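PDB 5ZB2: DNA repair protein RAD7 from Saccharomyces cerevisiae, which takes part in the global genome repair complex, promoting nucleotide excision repair of UV-damaged, adducted or cross-linked DNA that is not being transcribed. Local coordinates for residues D206-P216 against I234-G245; G368-V379 against R392-R400. All coordinates share one frame; numbering follows the deposited sequence.

Contact 1 of 2, residues D206-P216 against I234-G245; sequences DEFHSLCIEYP and IGRTLRKLVLNG. With GOL (glycerol), chain G.
H209 turns its ring into the space between its own backbone N and carbonyl carbon (chi1 57°), and R239, with CG anti to its carbonyl carbon and a bend at chi3, folds its guanidinium back over that ring. The two flat groups stack with centres 3.9 Å apart and planes 20° from parallel, NH2 of R239 lying above the ring centre. The imidazole is also tied at its edge, where H209 ND1 and S210 OG share a hydrogen bond of 3.0 Å. A glycerol, probably from the crystallisation liquor, bridges the spot, accepting from R239 NE on O1 and hydrogen-bonded through O2 to S210 OG. Were H209 an alanine, R239 would probably lose the flat surface its guanidinium lies on and be held there less firmly, with S210 OG losing its imidazole partner. From here 210-214 and 240-244 run as parallel neighbours in the middle of the leucine-rich-repeat solenoid, with helix 224-234 on the connection between them. H209 O opens the ladder by accepting from both R239 N and K240 N; L211 and I213 continue it. L211, I213, L241 and L243 point to the helix side, where I213 CB meets L243 CD2 at 3.8 Å. On the other face N244 ND2 gives E214 OE1 a 2.8 Å bond on its anti side, 27° out of the carboxylate plane, while N244 OD1 accepts from S272 OG of strand 270-272 and E274 N.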
loop_
_atom_site.group_PDB
_atom_site.type_symbol
_atom_site.label_atom_id
_atom_site.label_comp_id
_atom_site.label_asym_id
_atom_site.label_seq_id
_atom_site.Cartn_x
_atom_site.Cartn_y
_atom_site.Cartn_z
ATOM N N ASP A 206 -28.950 26.932 -4.986
ATOM C CA ASP A 206 -29.138 28.376 -5.059
ATOM C C ASP A 206 -27.866 29.168 -4.775
ATOM O O ASP A 206 -27.917 30.401 -4.816
ATOM C CB ASP A 206 -30.237 28.797 -4.081
ATOM C CG ASP A 206 -31.583 28.178 -4.414
ATOM O OD1 ASP A 206 -31.935 28.118 -5.611
ATOM O OD2 ASP A 206 -32.288 27.743 -3.478
ATOM N N GLU A 207 -26.737 28.509 -4.494
ATOM C CA GLU A 207 -25.470 29.195 -4.260
ATOM C C GLU A 207 -24.420 28.851 -5.313
ATOM O O GLU A 207 -23.233 29.122 -5.105
ATOM C CB GLU A 207 -24.938 28.860 -2.864
ATOM C CG GLU A 207 -25.772 29.414 -1.726
ATOM C CD GLU A 207 -25.336 28.877 -0.377
ATOM O OE1 GLU A 207 -24.998 27.677 -0.297
ATOM O OE2 GLU A 207 -25.321 29.656 0.599
ATOM N N PHE A 208 -24.827 28.263 -6.439
ATOM C CA PHE A 208 -23.867 27.852 -7.457
ATOM C C PHE A 208 -23.069 29.057 -7.934
ATOM O O PHE A 208 -23.638 30.113 -8.229
ATOM C CB PHE A 208 -24.586 27.189 -8.635
ATOM C CG PHE A 208 -23.676 26.393 -9.524
ATOM C CD1 PHE A 208 -22.964 27.006 -10.540
ATOM C CD2 PHE A 208 -23.522 25.029 -9.333
ATOM C CE1 PHE A 208 -22.114 26.270 -11.353
ATOM C CE2 PHE A 208 -22.679 24.292 -10.139
ATOM C CZ PHE A 208 -21.973 24.912 -11.151
ATOM N N HIS A 209 -21.744 28.902 -8.018
ATOM C CA HIS A 209 -20.895 30.048 -8.317
ATOM C C HIS A 209 -19.788 29.813 -9.339
ATOM O O HIS A 209 -19.205 30.804 -9.794
ATOM C CB HIS A 209 -20.259 30.580 -7.022
ATOM C CG HIS A 209 -19.464 29.562 -6.262
ATOM N ND1 HIS A 209 -18.217 29.137 -6.665
ATOM C CD2 HIS A 209 -19.732 28.901 -5.111
ATOM C CE1 HIS A 209 -17.754 28.252 -5.801
ATOM N NE2 HIS A 209 -18.654 28.090 -4.848
ATOM N N SER A 210 -19.477 28.576 -9.731
ATOM C CA SER A 210 -18.347 28.315 -10.623
ATOM C C SER A 210 -18.707 27.237 -11.636
ATOM O O SER A 210 -18.965 26.089 -11.261
ATOM C CB SER A 210 -17.105 27.895 -9.830
ATOM O OG SER A 210 -16.549 28.993 -9.130
ATOM N N LEU A 211 -18.692 27.604 -12.916
ATOM C CA LEU A 211 -18.943 26.685 -14.017
ATOM C C LEU A 211 -17.791 26.768 -14.999
ATOM O O LEU A 211 -17.442 27.861 -15.459
ATOM C CB LEU A 211 -20.253 27.013 -14.745
ATOM C CG LEU A 211 -20.504 26.157 -15.994
ATOM C CD1 LEU A 211 -20.797 24.730 -15.590
ATOM C CD2 LEU A 211 -21.625 26.725 -16.834
ATOM N N CYS A 212 -17.203 25.615 -15.321
ATOM C CA CYS A 212 -16.100 25.526 -16.272
ATOM C C CYS A 212 -16.412 24.434 -17.285
ATOM O O CYS A 212 -16.667 23.287 -16.903
ATOM C CB CYS A 212 -14.775 25.227 -15.563
ATOM S SG CYS A 212 -14.293 26.453 -14.327
ATOM N N ILE A 213 -16.394 24.791 -18.567
ATOM C CA ILE A 213 -16.585 23.836 -19.658
ATOM C C ILE A 213 -15.548 24.160 -20.724
ATOM O O ILE A 213 -15.502 25.291 -21.216
ATOM C CB ILE A 213 -18.001 23.889 -20.261
ATOM C CG1 ILE A 213 -19.060 23.616 -19.186
ATOM C CG2 ILE A 213 -18.118 22.883 -21.403
ATOM C CD1 ILE A 213 -20.508 23.740 -19.674
ATOM N N GLU A 214 -14.721 23.176 -21.086
ATOM C CA GLU A 214 -13.641 23.412 -22.035
ATOM C C GLU A 214 -13.566 22.288 -23.058
ATOM O O GLU A 214 -13.610 21.109 -22.700
ATOM C CB GLU A 214 -12.295 23.542 -21.317
ATOM C CG GLU A 214 -12.306 24.496 -20.143
ATOM C CD GLU A 214 -10.920 24.716 -19.563
ATOM O OE1 GLU A 214 -10.203 25.611 -20.055
ATOM O OE2 GLU A 214 -10.543 23.988 -18.621
ATOM N N TYR A 215 -13.439 22.668 -24.328
ATOM C CA TYR A 215 -13.128 21.773 -25.435
ATOM C C TYR A 215 -14.015 20.532 -25.451
ATOM O O TYR A 215 -13.526 19.411 -25.268
ATOM C CB TYR A 215 -11.644 21.401 -25.373
ATOM C CG TYR A 215 -10.795 22.636 -25.196
ATOM C CD1 TYR A 215 -10.697 23.572 -26.211
ATOM C CD2 TYR A 215 -10.134 22.890 -24.002
ATOM C CE1 TYR A 215 -9.952 24.722 -26.056
ATOM C CE2 TYR A 215 -9.384 24.038 -23.834
ATOM C CZ TYR A 215 -9.297 24.953 -24.869
ATOM O OH TYR A 215 -8.553 26.103 -24.724
ATOM N N PRO A 216 -15.316 20.690 -25.680
ATOM C CA PRO A 216 -16.167 19.517 -25.907
ATOM C C PRO A 216 -15.765 18.801 -27.186
ATOM O O PRO A 216 -15.331 19.421 -28.159
ATOM C CB PRO A 216 -17.573 20.113 -26.018
ATOM C CG PRO A 216 -17.337 21.515 -26.501
ATOM C CD PRO A 216 -16.057 21.951 -25.847
ATOM N N ILE A 234 -28.212 29.550 -12.764
ATOM C CA ILE A 234 -27.081 29.893 -11.905
ATOM C C ILE A 234 -26.620 31.332 -12.063
ATOM O O ILE A 234 -25.783 31.782 -11.264
ATOM C CB ILE A 234 -25.888 28.939 -12.140
ATOM C CG1 ILE A 234 -25.298 29.140 -13.542
ATOM C CG2 ILE A 234 -26.323 27.490 -11.948
ATOM C CD1 ILE A 234 -24.012 28.361 -13.795
ATOM N N GLY A 235 -27.122 32.067 -13.058
ATOM C CA GLY A 235 -26.574 33.385 -13.349
ATOM C C GLY A 235 -26.539 34.312 -12.149
ATOM O O GLY A 235 -25.659 35.175 -12.049
ATOM N N ARG A 236 -27.476 34.140 -11.217
ATOM C CA ARG A 236 -27.620 35.088 -10.116
ATOM C C ARG A 236 -26.396 35.089 -9.204
ATOM O O ARG A 236 -25.944 36.154 -8.768
ATOM C CB ARG A 236 -28.888 34.756 -9.328
ATOM C CG ARG A 236 -29.114 35.595 -8.078
ATOM C CD ARG A 236 -30.434 35.221 -7.415
ATOM N NE ARG A 236 -30.616 33.770 -7.347
ATOM C CZ ARG A 236 -30.233 33.002 -6.330
ATOM N NH1 ARG A 236 -29.647 33.529 -5.263
ATOM N NH2 ARG A 236 -30.443 31.695 -6.380
ATOM N N THR A 237 -25.844 33.911 -8.901
ATOM C CA THR A 237 -24.740 33.786 -7.953
ATOM C C THR A 237 -23.420 33.422 -8.627
ATOM O O THR A 237 -22.455 33.074 -7.936
ATOM C CB THR A 237 -25.078 32.741 -6.886
ATOM O OG1 THR A 237 -25.478 31.521 -7.521
ATOM C CG2 THR A 237 -26.205 33.230 -5.988
ATOM N N LEU A 238 -23.348 33.511 -9.949
ATOM C CA LEU A 238 -22.175 33.049 -10.681
ATOM C C LEU A 238 -20.989 33.976 -10.435
ATOM O O LEU A 238 -21.064 35.178 -10.713
ATOM C CB LEU A 238 -22.506 32.976 -12.168
ATOM C CG LEU A 238 -21.573 32.193 -13.084
ATOM C CD1 LEU A 238 -21.374 30.766 -12.592
ATOM C CD2 LEU A 238 -22.150 32.190 -14.491
ATOM N N ARG A 239 -19.890 33.417 -9.920
ATOM C CA ARG A 239 -18.651 34.164 -9.739
ATOM C C ARG A 239 -17.542 33.742 -10.694
ATOM O O ARG A 239 -16.560 34.478 -10.840
ATOM C CB ARG A 239 -18.147 34.022 -8.293
ATOM C CG ARG A 239 -19.173 34.417 -7.234
ATOM C CD ARG A 239 -18.530 34.598 -5.862
ATOM N NE ARG A 239 -17.798 33.410 -5.424
ATOM C CZ ARG A 239 -18.272 32.477 -4.602
ATOM N NH1 ARG A 239 -19.496 32.568 -4.101
ATOM N NH2 ARG A 239 -17.511 31.440 -4.274
ATOM N N LYS A 240 -17.668 32.588 -11.348
ATOM C CA LYS A 240 -16.652 32.102 -12.277
ATOM C C LYS A 240 -17.344 31.434 -13.452
ATOM O O LYS A 240 -18.032 30.424 -13.274
ATOM C CB LYS A 240 -15.704 31.117 -11.581
ATOM C CG LYS A 240 -14.652 30.488 -12.489
ATOM C CD LYS A 240 -13.740 29.555 -11.703
ATOM C CE LYS A 240 -12.558 29.080 -12.529
ATOM N NZ LYS A 240 -11.621 28.252 -11.720
ATOM N N LEU A 241 -17.158 31.990 -14.649
ATOM C CA LEU A 241 -17.692 31.405 -15.874
ATOM C C LEU A 241 -16.558 31.201 -16.867
ATOM O O LEU A 241 -15.913 32.169 -17.285
ATOM C CB LEU A 241 -18.781 32.295 -16.480
ATOM C CG LEU A 241 -19.413 31.770 -17.771
ATOM C CD1 LEU A 241 -20.131 30.455 -17.521
ATOM C CD2 LEU A 241 -20.363 32.801 -18.365
ATOM N N VAL A 242 -16.328 29.948 -17.254
ATOM C CA VAL A 242 -15.259 29.585 -18.179
ATOM C C VAL A 242 -15.857 28.697 -19.262
ATOM O O VAL A 242 -16.308 27.582 -18.978
ATOM C CB VAL A 242 -14.099 28.869 -17.464
ATOM C CG1 VAL A 242 -13.072 28.332 -18.471
ATOM C CG2 VAL A 242 -13.412 29.816 -16.481
ATOM N N LEU A 243 -15.862 29.191 -20.500
ATOM C CA LEU A 243 -16.346 28.443 -21.662
ATOM C C LEU A 243 -15.296 28.593 -22.761
ATOM O O LEU A 243 -15.332 29.557 -23.532
ATOM C CB LEU A 243 -17.710 28.944 -22.121
ATOM C CG LEU A 243 -18.852 28.891 -21.104
ATOM C CD1 LEU A 243 -20.063 29.663 -21.621
ATOM C CD2 LEU A 243 -19.224 27.446 -20.793
ATOM N N ASN A 244 -14.369 27.641 -22.834
ATOM C CA ASN A 244 -13.279 27.680 -23.799
ATOM C C ASN A 244 -13.466 26.592 -24.848
ATOM O O ASN A 244 -13.811 25.453 -24.524
ATOM C CB ASN A 244 -11.925 27.505 -23.107
ATOM C CG ASN A 244 -11.687 28.533 -22.012
ATOM O OD1 ASN A 244 -12.251 29.628 -22.032
ATOM N ND2 ASN A 244 -10.845 28.180 -21.046
ATOM N N GLY A 245 -13.234 26.951 -26.109
ATOM C CA GLY A 245 -13.362 25.998 -27.191
ATOM C C GLY A 245 -14.778 25.627 -27.563
ATOM O O GLY A 245 -14.968 24.716 -28.374
HETATM C C1 GOL G . -14.692 30.939 -6.126
HETATM O O1 GOL G . -14.848 32.338 -6.032
HETATM C C2 GOL G . -13.795 30.605 -7.316
HETATM O O2 GOL G . -14.183 29.386 -7.914
HETATM C C3 GOL G . -13.856 31.732 -8.341
HETATM O O3 GOL G . -12.917 32.735 -8.022
#

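Contact 2 of 2, residues G368-V379 against R392-R400; sequences GEQNPNLTVIDV and RPGLTLIGR
R392 reaches into the turn that follows helix 361-370, its guanidinium approached obliquely by several backbone oxygens. R392 NE makes a weak hydrogen bond to G368 O (3.3 Å, 125° at the hydrogen), and R392 NH2 a weak one to P372 O at 3.2 Å. L374 O lies 3.1 Å from NH2 of R392, but at a poor angle for a bond. CG of R392 sits between its own N and carbonyl carbon and the chain bends at chi2 (90°), which carries the methylenes past E369, whose OE1 comes within 3.6 Å of R392 CG. Next along the same segment, L395 CD1 packs on I377 CD1 at 3.7 Å and also touches G368 CA, joining the helix end to the strand.

Further along, parallel strands 376-378 and 396-398 pair through T396 N to T375 O, I377 N to T396 O, I398 N to I377 O and V379 N to I398 O, the last at 2.8 Å and nearly straight. I377 CB meets L397 CD2 on the buried face, where both side chains reach I364 of helix 361-370. On the other face I398 sends CD1 across to V376 CG1, 3.5 Å away.

The first shell is positioned by two turns: a type I turn from N371 to L374, and a type II turn from R392 to L395 with G394 at positive phi. N371 fixes the former through OD1 to C345 N and ND2 to L343 O. Strand 396-398 is the last strand of the parallel series in this chain, and T396 packs on K44 of the Elongin-C chain. The carbonyl oxygens of the helix end and turn, with the E369 carboxylate nearby but not in contact with the guanidinium, probably favour a positive charge here, although both R392 bonds across the contact are weak.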
loop_
_atom_site.group_PDB
_atom_site.type_symbol
_atom_site.label_atom_id
_atom_site.label_comp_id
_atom_site.label_asym_id
_atom_site.label_seq_id
_atom_site.Cartn_x
_atom_site.Cartn_y
_atom_site.Cartn_z
ATOM N N GLY A 368 3.156 50.646 -20.181
ATOM C CA GLY A 368 4.072 50.649 -19.054
ATOM C C GLY A 368 3.874 51.834 -18.131
ATOM O O GLY A 368 4.130 51.738 -16.928
ATOM N N GLU A 369 3.413 52.962 -18.671
ATOM C CA GLU A 369 3.211 54.163 -17.871
ATOM C C GLU A 369 1.819 54.237 -17.256
ATOM O O GLU A 369 1.647 54.880 -16.215
ATOM C CB GLU A 369 3.453 55.412 -18.726
ATOM C CG GLU A 369 4.807 55.455 -19.431
ATOM C CD GLU A 369 5.976 55.234 -18.488
ATOM O OE1 GLU A 369 6.259 54.065 -18.151
ATOM O OE2 GLU A 369 6.610 56.231 -18.081
ATOM N N GLN A 370 0.823 53.594 -17.869
ATOM C CA GLN A 370 -0.552 53.665 -17.390
ATOM C C GLN A 370 -0.917 52.542 -16.428
ATOM O O GLN A 370 -2.030 52.555 -15.885
ATOM C CB GLN A 370 -1.527 53.637 -18.573
ATOM C CG GLN A 370 -1.508 54.886 -19.437
ATOM C CD GLN A 370 -2.562 54.850 -20.526
ATOM O OE1 GLN A 370 -3.179 53.815 -20.776
ATOM N NE2 GLN A 370 -2.777 55.987 -21.178
ATOM N N ASN A 371 -0.025 51.577 -16.206
ATOM C CA ASN A 371 -0.312 50.405 -15.378
ATOM C C ASN A 371 0.845 50.200 -14.407
ATOM O O ASN A 371 1.816 49.496 -14.718
ATOM C CB ASN A 371 -0.546 49.169 -16.244
ATOM C CG ASN A 371 -1.774 49.309 -17.131
ATOM O OD1 ASN A 371 -2.877 48.922 -16.743
ATOM N ND2 ASN A 371 -1.591 49.878 -18.319
ATOM N N PRO A 372 0.766 50.785 -13.208
ATOM C CA PRO A 372 1.934 50.771 -12.312
ATOM C C PRO A 372 2.359 49.382 -11.868
ATOM O O PRO A 372 3.547 49.169 -11.595
ATOM C CB PRO A 372 1.469 51.624 -11.124
ATOM C CG PRO A 372 -0.012 51.499 -11.129
ATOM C CD PRO A 372 -0.405 51.416 -12.574
ATOM N N ASN A 373 1.433 48.430 -11.782
ATOM C CA ASN A 373 1.745 47.092 -11.301
ATOM C C ASN A 373 1.909 46.074 -12.421
ATOM O O ASN A 373 2.092 44.887 -12.135
ATOM C CB ASN A 373 0.659 46.620 -10.330
ATOM C CG ASN A 373 0.710 47.350 -9.002
ATOM O OD1 ASN A 373 1.785 47.699 -8.515
ATOM N ND2 ASN A 373 -0.456 47.587 -8.411
ATOM N N LEU A 374 1.851 46.500 -13.680
ATOM C CA LEU A 374 2.045 45.577 -14.792
ATOM C C LEU A 374 3.501 45.124 -14.828
ATOM O O LEU A 374 4.413 45.955 -14.876
ATOM C CB LEU A 374 1.650 46.244 -16.105
ATOM C CG LEU A 374 1.646 45.369 -17.361
ATOM C CD1 LEU A 374 0.750 44.152 -17.192
ATOM C CD2 LEU A 374 1.198 46.184 -18.562
ATOM N N THR A 375 3.719 43.809 -14.801
ATOM C CA THR A 375 5.062 43.248 -14.745
ATOM C C THR A 375 5.425 42.379 -15.942
ATOM O O THR A 375 6.612 42.262 -16.256
ATOM C CB THR A 375 5.240 42.410 -13.468
ATOM O OG1 THR A 375 4.427 41.234 -13.545
ATOM C CG2 THR A 375 4.840 43.216 -12.238
ATOM N N VAL A 376 4.452 41.768 -16.615
ATOM C CA VAL A 376 4.717 40.890 -17.749
ATOM C C VAL A 376 3.747 41.219 -18.874
ATOM O O VAL A 376 2.542 41.375 -18.647
ATOM C CB VAL A 376 4.602 39.401 -17.354
ATOM C CG1 VAL A 376 4.889 38.501 -18.557
ATOM C CG2 VAL A 376 5.547 39.079 -16.203
ATOM N N ILE A 377 4.279 41.316 -20.090
ATOM C CA ILE A 377 3.484 41.517 -21.297
ATOM C C ILE A 377 3.990 40.539 -22.346
ATOM O O ILE A 377 5.156 40.610 -22.751
ATOM C CB ILE A 377 3.572 42.960 -21.826
ATOM C CG1 ILE A 377 3.096 43.960 -20.768
ATOM C CG2 ILE A 377 2.753 43.108 -23.110
ATOM C CD1 ILE A 377 3.350 45.409 -21.158
ATOM N N ASP A 378 3.121 39.635 -22.787
ATOM C CA ASP A 378 3.467 38.695 -23.843
ATOM C C ASP A 378 3.193 39.349 -25.192
ATOM O O ASP A 378 2.049 39.706 -25.492
ATOM C CB ASP A 378 2.676 37.395 -23.694
ATOM C CG ASP A 378 3.229 36.273 -24.557
ATOM O OD1 ASP A 378 3.789 36.560 -25.641
ATOM O OD2 ASP A 378 3.112 35.101 -24.145
ATOM N N VAL A 379 4.245 39.520 -25.992
ATOM C CA VAL A 379 4.142 40.131 -27.310
ATOM C C VAL A 379 4.518 39.141 -28.412
ATOM O O VAL A 379 4.885 39.543 -29.513
ATOM C CB VAL A 379 4.998 41.409 -27.400
ATOM C CG1 VAL A 379 4.501 42.456 -26.405
ATOM C CG2 VAL A 379 6.467 41.089 -27.160
ATOM N N ARG A 392 10.443 50.427 -18.671
ATOM C CA ARG A 392 10.764 51.055 -17.402
ATOM C C ARG A 392 11.002 49.980 -16.341
ATOM O O ARG A 392 10.583 48.832 -16.503
ATOM C CB ARG A 392 9.641 52.003 -16.978
ATOM C CG ARG A 392 8.257 51.372 -16.902
ATOM C CD ARG A 392 7.963 50.791 -15.526
ATOM N NE ARG A 392 6.661 50.135 -15.477
ATOM C CZ ARG A 392 6.143 49.572 -14.388
ATOM N NH1 ARG A 392 6.811 49.586 -13.242
ATOM N NH2 ARG A 392 4.949 48.999 -14.445
ATOM N N PRO A 393 11.678 50.331 -15.247
ATOM C CA PRO A 393 12.060 49.312 -14.260
ATOM C C PRO A 393 10.871 48.490 -13.783
ATOM O O PRO A 393 9.847 49.030 -13.356
ATOM C CB PRO A 393 12.664 50.140 -13.120
ATOM C CG PRO A 393 13.131 51.393 -13.766
ATOM C CD PRO A 393 12.152 51.672 -14.865
ATOM N N GLY A 394 11.012 47.166 -13.863
ATOM C CA GLY A 394 10.039 46.233 -13.338
ATOM C C GLY A 394 9.256 45.474 -14.389
ATOM O O GLY A 394 8.671 44.431 -14.068
ATOM N N LEU A 395 9.229 45.954 -15.629
ATOM C CA LEU A 395 8.427 45.349 -16.683
ATOM C C LEU A 395 9.315 44.505 -17.586
ATOM O O LEU A 395 10.392 44.949 -17.997
ATOM C CB LEU A 395 7.706 46.423 -17.500
ATOM C CG LEU A 395 6.585 45.939 -18.425
ATOM C CD1 LEU A 395 5.555 47.042 -18.606
ATOM C CD2 LEU A 395 7.119 45.493 -19.785
ATOM N N THR A 396 8.856 43.293 -17.897
ATOM C CA THR A 396 9.575 42.376 -18.766
ATOM C C THR A 396 8.661 41.940 -19.902
ATOM O O THR A 396 7.473 41.673 -19.689
ATOM C CB THR A 396 10.071 41.146 -17.994
ATOM O OG1 THR A 396 8.959 40.310 -17.655
ATOM C CG2 THR A 396 10.786 41.570 -16.718
ATOM N N LEU A 397 9.218 41.868 -21.106
ATOM C CA LEU A 397 8.480 41.459 -22.293
ATOM C C LEU A 397 8.900 40.050 -22.687
ATOM O O LEU A 397 10.094 39.774 -22.844
ATOM C CB LEU A 397 8.724 42.424 -23.456
ATOM C CG LEU A 397 8.375 43.898 -23.229
ATOM C CD1 LEU A 397 8.638 44.692 -24.499
ATOM C CD2 LEU A 397 6.933 44.072 -22.782
ATOM N N ILE A 398 7.918 39.168 -22.849
ATOM C CA ILE A 398 8.152 37.791 -23.264
ATOM C C ILE A 398 7.577 37.603 -24.660
ATOM O O ILE A 398 6.615 38.272 -25.055
ATOM C CB ILE A 398 7.542 36.781 -22.266
ATOM C CG1 ILE A 398 6.042 37.042 -22.086
ATOM C CG2 ILE A 398 8.275 36.861 -20.935
ATOM C CD1 ILE A 398 5.348 36.116 -21.101
ATOM N N GLY A 399 8.183 36.689 -25.415
ATOM C CA GLY A 399 7.771 36.452 -26.783
ATOM C C GLY A 399 8.520 37.262 -27.816
ATOM O O GLY A 399 7.970 37.542 -28.888
ATOM N N ARG A 400 9.759 37.648 -27.531
ATOM C CA ARG A 400 10.556 38.420 -28.468
ATOM C C ARG A 400 11.076 37.523 -29.590
ATOM O O ARG A 400 10.913 36.300 -29.574
ATOM C CB ARG A 400 11.723 39.090 -27.743
ATOM C CG ARG A 400 11.331 39.822 -26.466
ATOM C CD ARG A 400 10.405 40.990 -26.752
ATOM N NE ARG A 400 11.057 42.025 -27.549
ATOM C CZ ARG A 400 11.845 42.975 -27.052
ATOM N NH1 ARG A 400 12.390 43.872 -27.859
ATOM N NH2 ARG A 400 12.097 43.030 -25.749
#

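How the contacts relate
In this chain, the C-terminal part of RAD7 holding the leucine-rich repeats, both contacts join neighbouring parallel strands of one solenoid, and contact 1 is complete along the chain before contact 2 begins. Their centres are about 30 Å apart and their nearest atoms about 15 Å, without touching. Contact 1 lies in the middle of the strand succession, with strands 184-188 and 270-272 flanking its pair. Contact 2 closes the series, with strand 350-352 beside 376-378 and 396-398 outermost within the chain. Strands 270-272, 298-300, 326-328 and 350-352 link the two by parallel pairing, carrying the curved array from the middle of the solenoid to its C-terminal end, where Elongin-C is met.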